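Local coordinates for glucose-6-phosphate isomerase like protein (Thermus thermophilus, PDB 1WIW), which probably interconverts phosphorylated sugars, as glucose-6-phosphate or mannose-6-phosphate isomerases of the PGI/PMI family do, at residues F117-T122 with E126-V131. Residues are numbered along the deposited sequence; the frame is centred on the assembly and turned at random.
Sequences FLLLAT and EVLRSV
Leu119 and Leu120, near the C-terminal end of helix 110-121, pack against Val127 and Leu128 in the first turns of helix 125-139, a small apolar contact between two helices joined by a short connection. The pair forms a helical hairpin: the chain reverses within a few residues, and the two short segments run at 149° to each other with their axes 9.2 Å apart. Leu119 points toward the second helix. Its CD1 methyl comes in against the backbone there, 3.7 Å from Leu128 CA, with the CB of Leu128 and the CG1 methyl of Val127 bordering the same spot. The Leu128 side chain meets that of Leu120 at an oblique angle; with CG trans to the backbone N (chi1 173°), its CD2 methyl ends 3.6 Å from Leu120 CD2 and equally close to Leu120 CG. Beyond the pair, Leu118 faces strands 39-45 and 64-70, whereas Val127 and Val131 rest on Leu252, so the hairpin lies between the parallel sheet holding those strands and helix 251-272. The hydroxyls turn back to their own helices: Thr122 OG1 bonds to Leu118 O (2.7 Å) where the first helix ends, and Ser130 OG, also bonded to Asn250, donates to Val127 O (2.6 Å) in the carbonyl plane, on a lone pair. Between the two segments the contact is wholly apolar, so the fit rests on shape and on keeping Leu119 and Leu128 from water.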
ATOM      1  N   PHE B 117     -23.896   2.899  -2.589  1.00 10.43           N
ATOM      2  CA  PHE B 117     -24.662   3.530  -1.522  1.00 10.64           C
ATOM      3  C   PHE B 117     -24.206   4.970  -1.311  1.00  9.67           C
ATOM      4  O   PHE B 117     -25.036   5.877  -1.236  1.00  9.49           O
ATOM      5  CB  PHE B 117     -24.522   2.737  -0.219  1.00 11.97           C
ATOM      6  CG  PHE B 117     -25.261   3.348   0.942  1.00 14.65           C
ATOM      7  CD1 PHE B 117     -24.613   4.214   1.821  1.00 15.90           C
ATOM      8  CD2 PHE B 117     -26.611   3.069   1.149  1.00 15.42           C
ATOM      9  CE1 PHE B 117     -25.300   4.793   2.893  1.00 14.91           C
ATOM     10  CE2 PHE B 117     -27.308   3.643   2.215  1.00 15.22           C
ATOM     11  CZ  PHE B 117     -26.651   4.505   3.089  1.00 13.66           C
ATOM     12  N   LEU B 118     -22.893   5.182  -1.225  1.00  8.99           N
ATOM     13  CA  LEU B 118     -22.351   6.529  -1.027  1.00 11.74           C
ATOM     14  C   LEU B 118     -22.715   7.486  -2.155  1.00 12.15           C
ATOM     15  O   LEU B 118     -23.078   8.634  -1.906  1.00 14.39           O
ATOM     16  CB  LEU B 118     -20.826   6.495  -0.874  1.00 13.15           C
ATOM     17  CG  LEU B 118     -20.259   5.975   0.448  1.00 15.49           C
ATOM     18  CD1 LEU B 118     -18.745   6.148   0.469  1.00 15.55           C
ATOM     19  CD2 LEU B 118     -20.879   6.745   1.604  1.00 18.09           C
ATOM     20  N   LEU B 119     -22.623   7.026  -3.398  1.00 12.79           N
ATOM     21  CA  LEU B 119     -22.960   7.894  -4.519  1.00 13.27           C
ATOM     22  C   LEU B 119     -24.438   8.277  -4.471  1.00 14.91           C
ATOM     23  O   LEU B 119     -24.792   9.433  -4.703  1.00 16.12           O
ATOM     24  CB  LEU B 119     -22.629   7.210  -5.852  1.00 13.66           C
ATOM     25  CG  LEU B 119     -21.146   6.899  -6.103  1.00 15.03           C
ATOM     26  CD1 LEU B 119     -20.971   6.341  -7.510  1.00 14.39           C
ATOM     27  CD2 LEU B 119     -20.315   8.165  -5.936  1.00 14.73           C
ATOM     28  N   LEU B 120     -25.297   7.312  -4.161  1.00 14.21           N
ATOM     29  CA  LEU B 120     -26.732   7.569  -4.079  1.00 14.47           C
ATOM     30  C   LEU B 120     -27.086   8.413  -2.858  1.00 16.35           C
ATOM     31  O   LEU B 120     -28.095   9.126  -2.854  1.00 15.14           O
ATOM     32  CB  LEU B 120     -27.509   6.252  -4.024  1.00 14.25           C
ATOM     33  CG  LEU B 120     -27.534   5.400  -5.293  1.00 12.75           C
ATOM     34  CD1 LEU B 120     -28.193   4.065  -5.006  1.00 15.63           C
ATOM     35  CD2 LEU B 120     -28.291   6.135  -6.381  1.00 15.20           C
ATOM     36  N   ALA B 121     -26.253   8.329  -1.825  1.00 14.86           N
ATOM     37  CA  ALA B 121     -26.482   9.079  -0.597  1.00 17.33           C
ATOM     38  C   ALA B 121     -25.984  10.519  -0.700  1.00 18.41           C
ATOM     39  O   ALA B 121     -26.401  11.384   0.072  1.00 19.43           O
ATOM     40  CB  ALA B 121     -25.792   8.382   0.573  1.00 14.31           C
ATOM     41  N   THR B 122     -25.095  10.775  -1.653  1.00 17.61           N
ATOM     42  CA  THR B 122     -24.532  12.112  -1.816  1.00 20.53           C
ATOM     43  C   THR B 122     -24.947  12.817  -3.107  1.00 20.85           C
ATOM     44  O   THR B 122     -24.247  13.706  -3.587  1.00 22.67           O
ATOM     45  CB  THR B 122     -22.988  12.059  -1.745  1.00 20.18           C
ATOM     46  OG1 THR B 122     -22.496  11.146  -2.731  1.00 21.42           O
ATOM     47  CG2 THR B 122     -22.530  11.601  -0.361  1.00 18.63           C
ATOM     48  N   GLU B 126     -25.814  10.227 -11.332  1.00 16.31           N
ATOM     49  CA  GLU B 126     -25.260  10.192 -12.681  1.00 16.27           C
ATOM     50  C   GLU B 126     -23.881   9.555 -12.711  1.00 14.72           C
ATOM     51  O   GLU B 126     -23.553   8.834 -13.648  1.00 13.71           O
ATOM     52  CB  GLU B 126     -25.203  11.596 -13.283  1.00 20.07           C
ATOM     53  CG  GLU B 126     -26.571  12.162 -13.631  1.00 25.78           C
ATOM     54  CD  GLU B 126     -27.467  11.149 -14.327  1.00 29.31           C
ATOM     55  OE1 GLU B 126     -27.033  10.540 -15.329  1.00 32.60           O
ATOM     56  OE2 GLU B 126     -28.613  10.962 -13.870  1.00 33.88           O
ATOM     57  N   VAL B 127     -23.072   9.821 -11.694  1.00 14.82           N
ATOM     58  CA  VAL B 127     -21.748   9.222 -11.628  1.00 15.45           C
ATOM     59  C   VAL B 127     -21.934   7.710 -11.524  1.00 13.32           C
ATOM     60  O   VAL B 127     -21.252   6.943 -12.204  1.00 12.62           O
ATOM     61  CB  VAL B 127     -20.966   9.708 -10.396  1.00 18.33           C
ATOM     62  CG1 VAL B 127     -19.613   9.019 -10.338  1.00 19.98           C
ATOM     63  CG2 VAL B 127     -20.783  11.211 -10.460  1.00 20.81           C
ATOM     64  N   LEU B 128     -22.860   7.293 -10.664  1.00 13.38           N
ATOM     65  CA  LEU B 128     -23.148   5.872 -10.481  1.00 12.32           C
ATOM     66  C   LEU B 128     -23.582   5.254 -11.805  1.00 10.84           C
ATOM     67  O   LEU B 128     -23.190   4.137 -12.136  1.00 10.82           O
ATOM     68  CB  LEU B 128     -24.251   5.674  -9.436  1.00 10.92           C
ATOM     69  CG  LEU B 128     -24.772   4.240  -9.268  1.00 12.51           C
ATOM     70  CD1 LEU B 128     -23.642   3.323  -8.784  1.00 13.48           C
ATOM     71  CD2 LEU B 128     -25.929   4.231  -8.277  1.00 11.11           C
ATOM     72  N   ARG B 129     -24.395   5.976 -12.568  1.00 10.67           N
ATOM     73  CA  ARG B 129     -24.838   5.451 -13.850  1.00 12.73           C
ATOM     74  C   ARG B 129     -23.653   5.160 -14.772  1.00  9.76           C
ATOM     75  O   ARG B 129     -23.652   4.151 -15.469  1.00  7.39           O
ATOM     76  CB  ARG B 129     -25.809   6.417 -14.543  1.00 18.53           C
ATOM     77  CG  ARG B 129     -26.203   5.951 -15.944  1.00 25.29           C
ATOM     78  CD  ARG B 129     -27.332   6.778 -16.551  1.00 32.23           C
ATOM     79  NE  ARG B 129     -28.641   6.176 -16.315  1.00 38.46           N
ATOM     80  CZ  ARG B 129     -29.026   4.997 -16.805  1.00 41.23           C
ATOM     81  NH1 ARG B 129     -28.200   4.286 -17.565  1.00 42.57           N
ATOM     82  NH2 ARG B 129     -30.237   4.525 -16.533  1.00 39.72           N
ATOM     83  N   SER B 130     -22.640   6.028 -14.769  1.00  8.55           N
ATOM     84  CA  SER B 130     -21.474   5.811 -15.630  1.00  9.96           C
ATOM     85  C   SER B 130     -20.689   4.574 -15.167  1.00 10.42           C
ATOM     86  O   SER B 130     -20.103   3.857 -15.979  1.00  9.05           O
ATOM     87  CB  SER B 130     -20.558   7.044 -15.637  1.00  9.55           C
ATOM     88  OG  SER B 130     -19.874   7.200 -14.405  1.00 11.15           O
ATOM     89  N   VAL B 131     -20.678   4.332 -13.860  1.00 10.45           N
ATOM     90  CA  VAL B 131     -19.990   3.163 -13.310  1.00  9.09           C
ATOM     91  C   VAL B 131     -20.726   1.892 -13.749  1.00  8.48           C
ATOM     92  O   VAL B 131     -20.121   0.952 -14.258  1.00  6.58           O
ATOM     93  CB  VAL B 131     -19.961   3.212 -11.770  1.00  9.34           C
ATOM     94  CG1 VAL B 131     -19.569   1.842 -11.205  1.00  5.96           C
ATOM     95  CG2 VAL B 131     -18.982   4.279 -11.304  1.00  9.10           C
TER